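Local coordinates for protein dual function macrocyclase-peptidase POPB (Galerina marginata, PDB 5N4B) that cleaves peptide bonds after proline and closes peptides into rings in the biosynthesis of the amanitin toxins, as a serine-type macrocyclase-peptidase, at residues F477-K482 and T514-Y519; A490-Y495 and G520-V525. The protein carries 1 engineered substitution. One frame throughout, in Å; residues are numbered along the deposited sequence.

Contact 1: F477-K482 and T514-Y519; sequences FIVRHK and TFLQTY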
loop_
_atom_site.group_PDB
_atom_site.type_symbol
_atom_site.label_atom_id
_atom_site.label_comp_id
_atom_site.label_asym_id
_atom_site.label_seq_id
_atom_site.Cartn_x
_atom_site.Cartn_y
_atom_site.Cartn_z
ATOM N N PHE A 477 2.561 11.730 -14.936
ATOM C CA PHE A 477 1.379 11.316 -15.689
ATOM C C PHE A 477 0.303 12.385 -15.599
ATOM O O PHE A 477 0.091 12.983 -14.540
ATOM C CB PHE A 477 0.804 10.034 -15.113
ATOM C CG PHE A 477 1.695 8.840 -15.232
ATOM C CD1 PHE A 477 2.028 8.322 -16.474
ATOM C CD2 PHE A 477 2.178 8.214 -14.104
ATOM C CE1 PHE A 477 2.833 7.178 -16.565
ATOM C CE2 PHE A 477 2.974 7.032 -14.216
ATOM C CZ PHE A 477 3.280 6.553 -15.433
ATOM N N ILE A 478 -0.344 12.658 -16.737
ATOM C CA ILE A 478 -1.482 13.574 -16.798
ATOM C C ILE A 478 -2.642 12.801 -17.399
ATOM O O ILE A 478 -2.525 12.269 -18.513
ATOM C CB ILE A 478 -1.167 14.842 -17.610
ATOM C CG1 ILE A 478 -0.046 15.617 -16.887
ATOM C CG2 ILE A 478 -2.388 15.690 -17.705
ATOM C CD1 ILE A 478 0.360 16.981 -17.541
ATOM N N VAL A 479 -3.763 12.758 -16.686
ATOM C CA VAL A 479 -4.966 12.060 -17.122
ATOM C C VAL A 479 -6.067 13.080 -17.352
ATOM O O VAL A 479 -6.273 13.980 -16.521
ATOM C CB VAL A 479 -5.430 11.001 -16.103
ATOM C CG1 VAL A 479 -6.585 10.199 -16.668
ATOM C CG2 VAL A 479 -4.266 10.100 -15.724
ATOM N N ARG A 480 -6.817 12.908 -18.455
ATOM C CA ARG A 480 -7.932 13.812 -18.758
ATOM C C ARG A 480 -9.044 13.056 -19.474
ATOM O O ARG A 480 -8.815 12.041 -20.132
ATOM C CB ARG A 480 -7.478 14.994 -19.610
ATOM C CG ARG A 480 -6.946 14.604 -20.992
ATOM C CD ARG A 480 -6.836 15.754 -21.937
ATOM N NE ARG A 480 -6.023 15.379 -23.076
ATOM C CZ ARG A 480 -5.657 16.257 -23.998
ATOM N NH1 ARG A 480 -6.097 17.509 -23.942
ATOM N NH2 ARG A 480 -4.871 15.881 -24.984
ATOM N N HIS A 481 -10.250 13.555 -19.296
ATOM C CA HIS A 481 -11.295 13.238 -20.259
ATOM C C HIS A 481 -10.893 13.913 -21.572
ATOM O O HIS A 481 -10.422 15.045 -21.566
ATOM C CB HIS A 481 -12.633 13.770 -19.777
ATOM C CG HIS A 481 -13.781 13.379 -20.641
ATOM N ND1 HIS A 481 -14.182 14.169 -21.701
ATOM C CD2 HIS A 481 -14.610 12.313 -20.623
ATOM C CE1 HIS A 481 -15.203 13.588 -22.313
ATOM N NE2 HIS A 481 -15.478 12.458 -21.684
ATOM N N LYS A 482 -11.087 13.221 -22.694
ATOM C CA LYS A 482 -10.498 13.695 -23.952
ATOM C C LYS A 482 -11.128 14.975 -24.478
ATOM O O LYS A 482 -10.540 15.585 -25.389
ATOM C CB LYS A 482 -10.459 12.569 -24.991
ATOM C CG LYS A 482 -9.532 11.437 -24.673
ATOM C CD LYS A 482 -9.753 10.269 -25.674
ATOM C CE LYS A 482 -8.864 9.120 -25.433
ATOM N NZ LYS A 482 -9.199 8.098 -26.464
ATOM N N THR A 514 -14.596 9.849 -12.950
ATOM C CA THR A 514 -15.886 10.529 -12.887
ATOM C C THR A 514 -15.696 12.003 -12.549
ATOM O O THR A 514 -16.325 12.867 -13.163
ATOM C CB THR A 514 -16.749 9.824 -11.852
ATOM O OG1 THR A 514 -17.023 8.497 -12.295
ATOM C CG2 THR A 514 -18.073 10.523 -11.681
ATOM N N PHE A 515 -14.833 12.315 -11.593
ATOM C CA PHE A 515 -14.552 13.708 -11.292
ATOM C C PHE A 515 -14.000 14.438 -12.509
ATOM O O PHE A 515 -14.419 15.558 -12.827
ATOM C CB PHE A 515 -13.564 13.792 -10.142
ATOM C CG PHE A 515 -13.284 15.179 -9.629
ATOM C CD1 PHE A 515 -12.292 15.940 -10.208
ATOM C CD2 PHE A 515 -14.031 15.710 -8.598
ATOM C CE1 PHE A 515 -12.018 17.196 -9.748
ATOM C CE2 PHE A 515 -13.753 16.966 -8.126
ATOM C CZ PHE A 515 -12.763 17.716 -8.701
ATOM N N LEU A 516 -13.074 13.812 -13.220
ATOM C CA LEU A 516 -12.468 14.459 -14.377
ATOM C C LEU A 516 -13.516 14.782 -15.423
ATOM O O LEU A 516 -13.510 15.870 -16.020
ATOM C CB LEU A 516 -11.374 13.573 -14.997
ATOM C CG LEU A 516 -10.214 13.144 -14.074
ATOM C CD1 LEU A 516 -9.137 12.499 -14.875
ATOM C CD2 LEU A 516 -9.657 14.269 -13.265
ATOM N N GLN A 517 -14.387 13.837 -15.706
ATOM C CA GLN A 517 -15.448 14.060 -16.679
ATOM C C GLN A 517 -16.460 15.084 -16.192
ATOM O O GLN A 517 -16.873 15.952 -16.962
ATOM C CB GLN A 517 -16.114 12.730 -17.013
ATOM C CG GLN A 517 -17.159 12.836 -18.111
ATOM C CD GLN A 517 -17.673 11.510 -18.623
ATOM O OE1 GLN A 517 -17.184 10.459 -18.304
ATOM N NE2 GLN A 517 -18.733 11.586 -19.407
ATOM N N THR A 518 -16.823 15.051 -14.932
ATOM C CA THR A 518 -17.845 15.943 -14.407
ATOM C C THR A 518 -17.406 17.389 -14.480
ATOM O O THR A 518 -18.202 18.279 -14.779
ATOM C CB THR A 518 -18.142 15.544 -12.958
ATOM O OG1 THR A 518 -18.750 14.224 -12.934
ATOM C CG2 THR A 518 -19.088 16.506 -12.277
ATOM N N TYR A 519 -16.157 17.649 -14.190
ATOM C CA TYR A 519 -15.657 18.997 -14.054
ATOM C C TYR A 519 -14.679 19.402 -15.144
ATOM O O TYR A 519 -14.263 20.587 -15.157
ATOM C CB TYR A 519 -15.006 19.158 -12.679
ATOM C CG TYR A 519 -15.957 19.091 -11.532
ATOM C CD1 TYR A 519 -16.875 20.123 -11.300
ATOM C CD2 TYR A 519 -15.897 18.055 -10.624
ATOM C CE1 TYR A 519 -17.732 20.086 -10.219
ATOM C CE2 TYR A 519 -16.729 18.035 -9.537
ATOM C CZ TYR A 519 -17.634 19.054 -9.347
ATOM O OH TYR A 519 -18.447 18.989 -8.222
HETATM O O HOH W 1 -11.092 15.972 -17.927
#

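Contact 2: A490-Y495 and G520-V525; sequences AAAIQY and GAIFAV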
loop_
_atom_site.group_PDB
_atom_site.type_symbol
_atom_site.label_atom_id
_atom_site.label_comp_id
_atom_site.label_asym_id
_atom_site.label_seq_id
_atom_site.Cartn_x
_atom_site.Cartn_y
_atom_site.Cartn_z
ATOM N N ALA A 490 -8.369 24.250 -17.029
ATOM C CA ALA A 490 -8.809 23.096 -16.226
ATOM C C ALA A 490 -8.287 23.202 -14.795
ATOM O O ALA A 490 -7.198 23.716 -14.547
ATOM C CB ALA A 490 -8.295 21.815 -16.849
ATOM N N ALA A 491 -9.020 22.618 -13.856
ATOM C CA ALA A 491 -8.471 22.366 -12.545
ATOM C C ALA A 491 -7.674 21.072 -12.578
ATOM O O ALA A 491 -7.874 20.217 -13.437
ATOM C CB ALA A 491 -9.608 22.210 -11.516
ATOM N N ALA A 492 -6.774 20.919 -11.625
ATOM C CA ALA A 492 -5.951 19.729 -11.535
ATOM C C ALA A 492 -6.002 19.179 -10.124
ATOM O O ALA A 492 -5.991 19.951 -9.163
ATOM C CB ALA A 492 -4.483 20.036 -11.916
ATOM N N ILE A 493 -6.111 17.862 -9.999
ATOM C CA ILE A 493 -5.829 17.179 -8.749
ATOM C C ILE A 493 -4.505 16.479 -8.914
ATOM O O ILE A 493 -4.333 15.654 -9.827
ATOM C CB ILE A 493 -6.933 16.241 -8.298
ATOM C CG1 ILE A 493 -8.034 17.112 -7.675
ATOM C CG2 ILE A 493 -6.393 15.283 -7.288
ATOM C CD1 ILE A 493 -8.781 17.978 -8.543
ATOM N N GLN A 494 -3.562 16.840 -8.056
ATOM C CA GLN A 494 -2.191 16.351 -8.103
ATOM C C GLN A 494 -1.964 15.459 -6.894
ATOM O O GLN A 494 -2.120 15.899 -5.744
ATOM C CB GLN A 494 -1.207 17.519 -8.128
ATOM C CG GLN A 494 0.233 17.139 -8.167
ATOM C CD GLN A 494 1.144 18.310 -8.215
ATOM O OE1 GLN A 494 1.005 19.148 -9.100
ATOM N NE2 GLN A 494 2.054 18.430 -7.259
ATOM N N TYR A 495 -1.594 14.217 -7.158
ATOM C CA TYR A 495 -1.521 13.183 -6.141
ATOM C C TYR A 495 -0.087 12.752 -5.964
ATOM O O TYR A 495 0.654 12.646 -6.941
ATOM C CB TYR A 495 -2.346 11.969 -6.603
ATOM C CG TYR A 495 -2.448 10.855 -5.607
ATOM C CD1 TYR A 495 -3.091 11.049 -4.397
ATOM C CD2 TYR A 495 -1.899 9.631 -5.858
ATOM C CE1 TYR A 495 -3.167 10.035 -3.436
ATOM C CE2 TYR A 495 -1.974 8.605 -4.913
ATOM C CZ TYR A 495 -2.609 8.821 -3.703
ATOM O OH TYR A 495 -2.699 7.809 -2.753
ATOM N N GLY A 520 -14.296 18.517 -16.050
ATOM C CA GLY A 520 -13.299 18.912 -17.042
ATOM C C GLY A 520 -11.954 19.151 -16.384
ATOM O O GLY A 520 -11.200 20.051 -16.804
ATOM N N ALA A 521 -11.630 18.384 -15.354
ATOM C CA ALA A 521 -10.405 18.561 -14.587
ATOM C C ALA A 521 -9.392 17.537 -15.064
ATOM O O ALA A 521 -9.713 16.632 -15.817
ATOM C CB ALA A 521 -10.684 18.357 -13.094
ATOM N N ILE A 522 -8.140 17.699 -14.633
ATOM C CA ILE A 522 -7.085 16.749 -14.972
ATOM C C ILE A 522 -6.539 16.144 -13.673
ATOM O O ILE A 522 -6.688 16.719 -12.584
ATOM C CB ILE A 522 -5.976 17.396 -15.805
ATOM C CG1 ILE A 522 -5.141 18.374 -14.985
ATOM C CG2 ILE A 522 -6.539 18.053 -17.063
ATOM C CD1 ILE A 522 -3.986 18.989 -15.728
ATOM N N PHE A 523 -5.951 14.935 -13.783
ATOM C CA PHE A 523 -5.307 14.245 -12.668
ATOM C C PHE A 523 -3.828 14.121 -13.001
ATOM O O PHE A 523 -3.462 13.661 -14.074
ATOM C CB PHE A 523 -5.915 12.859 -12.511
ATOM C CG PHE A 523 -5.465 12.057 -11.347
ATOM C CD1 PHE A 523 -5.636 12.532 -10.066
ATOM C CD2 PHE A 523 -4.958 10.795 -11.545
ATOM C CE1 PHE A 523 -5.263 11.777 -8.962
ATOM C CE2 PHE A 523 -4.554 10.048 -10.430
ATOM C CZ PHE A 523 -4.703 10.542 -9.176
ATOM N N ALA A 524 -2.976 14.522 -12.073
ATOM C CA ALA A 524 -1.544 14.600 -12.290
ATOM C C ALA A 524 -0.833 13.771 -11.240
ATOM O O ALA A 524 -1.091 13.925 -10.045
ATOM C CB ALA A 524 -1.071 16.047 -12.214
ATOM N N VAL A 525 0.123 12.950 -11.676
ATOM C CA VAL A 525 0.853 12.037 -10.782
ATOM C C VAL A 525 2.340 12.154 -11.056
ATOM O O VAL A 525 2.873 11.442 -11.925
ATOM C CB VAL A 525 0.395 10.588 -10.956
ATOM C CG1 VAL A 525 1.050 9.689 -9.926
ATOM C CG2 VAL A 525 -1.133 10.472 -10.840
HETATM O O HOH W 2 -11.818 21.954 -14.294
#

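Contact 1: F477-K482 and T514-Y519
The imidazole of His481 lies against the side chain of Gln517. Its CD2 is 3.6 Å from Gln517 CG and nearly as close to the amide carbon. Ring and amide planes are 34° apart, so the two flat groups are neither stacked nor perpendicular. Both side chains leave their backbones alike: CG is anti to the backbone N in His481 and in Gln517 (both chi1 -175°). Gln517 then stays extended and crosses the ring obliquely, with its amide beside the CD2 and NE2 side. The imidazole is held from elsewhere too. ND1 is hydrogen-bonded to Ser483 OG, and Phe459 meets the ring edge-to-face.

The second side-chain pair is apolar and buried. Leu516 points at the strand and meets Val479 at about a right angle, with CD1 3.9 Å from Val479 CG1. The same methyl is 3.6 Å from the carbonyl oxygen Val479 O. Here the end of helix 510-519 packs on strand 473-481 of the alpha/beta-hydrolase domain; the segments 477-481 and 514-519 run at 53° to each other. Phe523 of the neighbouring strand touches both Val479 and Leu516.

One water bridges the two backbones. It accepts from His481 N at 2.9 Å and donates to Leu516 O at 3.1 Å. Arg480 points away from the helix; its guanidinium forms a salt bridge with Glu460 and a hydrogen bond to Thr484 O.

Contact 2: A490-Y495 and G520-V525
Ile493 and Phe523 sit side by side on one face of a parallel strand pair. Ile493 CG2 lies at the edge of the Phe523 ring, in its plane, 4.0 Å from CD1. The ring reaches this place because its CG is anti to the backbone N (chi1 -175°), which turns it toward the other strand. There Phe523 CE1 also comes to 3.8 Å from Tyr495 CB. Phe515 and Leu516 of helix 510-519 cover this face, Phe515 on Ile493 and Leu516 on Phe523.

Ala492, Ile522, Gln494 and Ala524 occupy the opposite face. Ala492 CB packs on Ile522 CG1 at 3.6 Å. Leu561 of helix 548-563 touches both Gln494 and Ala524, and the Gln494 amide is directed to the same helix, where NE2 bonds to Phe554 O.

Four backbone hydrogen bonds join the strands. Ile522 N donates to Ala491 O, and Ile493 N donates to Ile522 O at 2.9 Å. Ala524 N donates to Ile493 O, and Tyr495 N to Ala524 O. A CA-H...O contact adds to them, with Gln494 CA 3.3 Å from Ala524 O. Helix 510-519 connects the two strands, making this a beta-alpha-beta crossover of the alpha/beta-hydrolase sheet. At the start of the pair, a water accepts from Ala491 N at 2.9 Å and bonds weakly to Gly520 O.

At the other end, the Tyr495 side chain lies about 8 Å from that of Ala578, the engineered replacement at the catalytic serine position, and its OH is hydrogen-bonded to the backbone of the bound peptide. Apolar packing and regular backbone bonds thus fix the strand, while its last side chain offers a polar hydroxyl to the substrate.

Overall arrangement
Both contacts belong to the alpha/beta-hydrolase domain, and their centres are about 7 Å apart. Their segments alternate along the chain: 477-482, 490-495, 514-519, 520-525. In the eight-stranded sheet, strand 522-526 lies between strands 473-481 and 492-495. It is antiparallel to the first and parallel to the second. Contact 1 sets the end of helix 510-519 against strand 473-481, while contact 2 pairs the strands which that helix connects. The two contacts touch directly: Val479 N is 2.8 Å from Phe523 O, a probable hydrogen bond. Together they hold helix 510-519 and three neighbouring strands as one unit, and strand 492-495 in it ends at Tyr495, which meets the bound peptide.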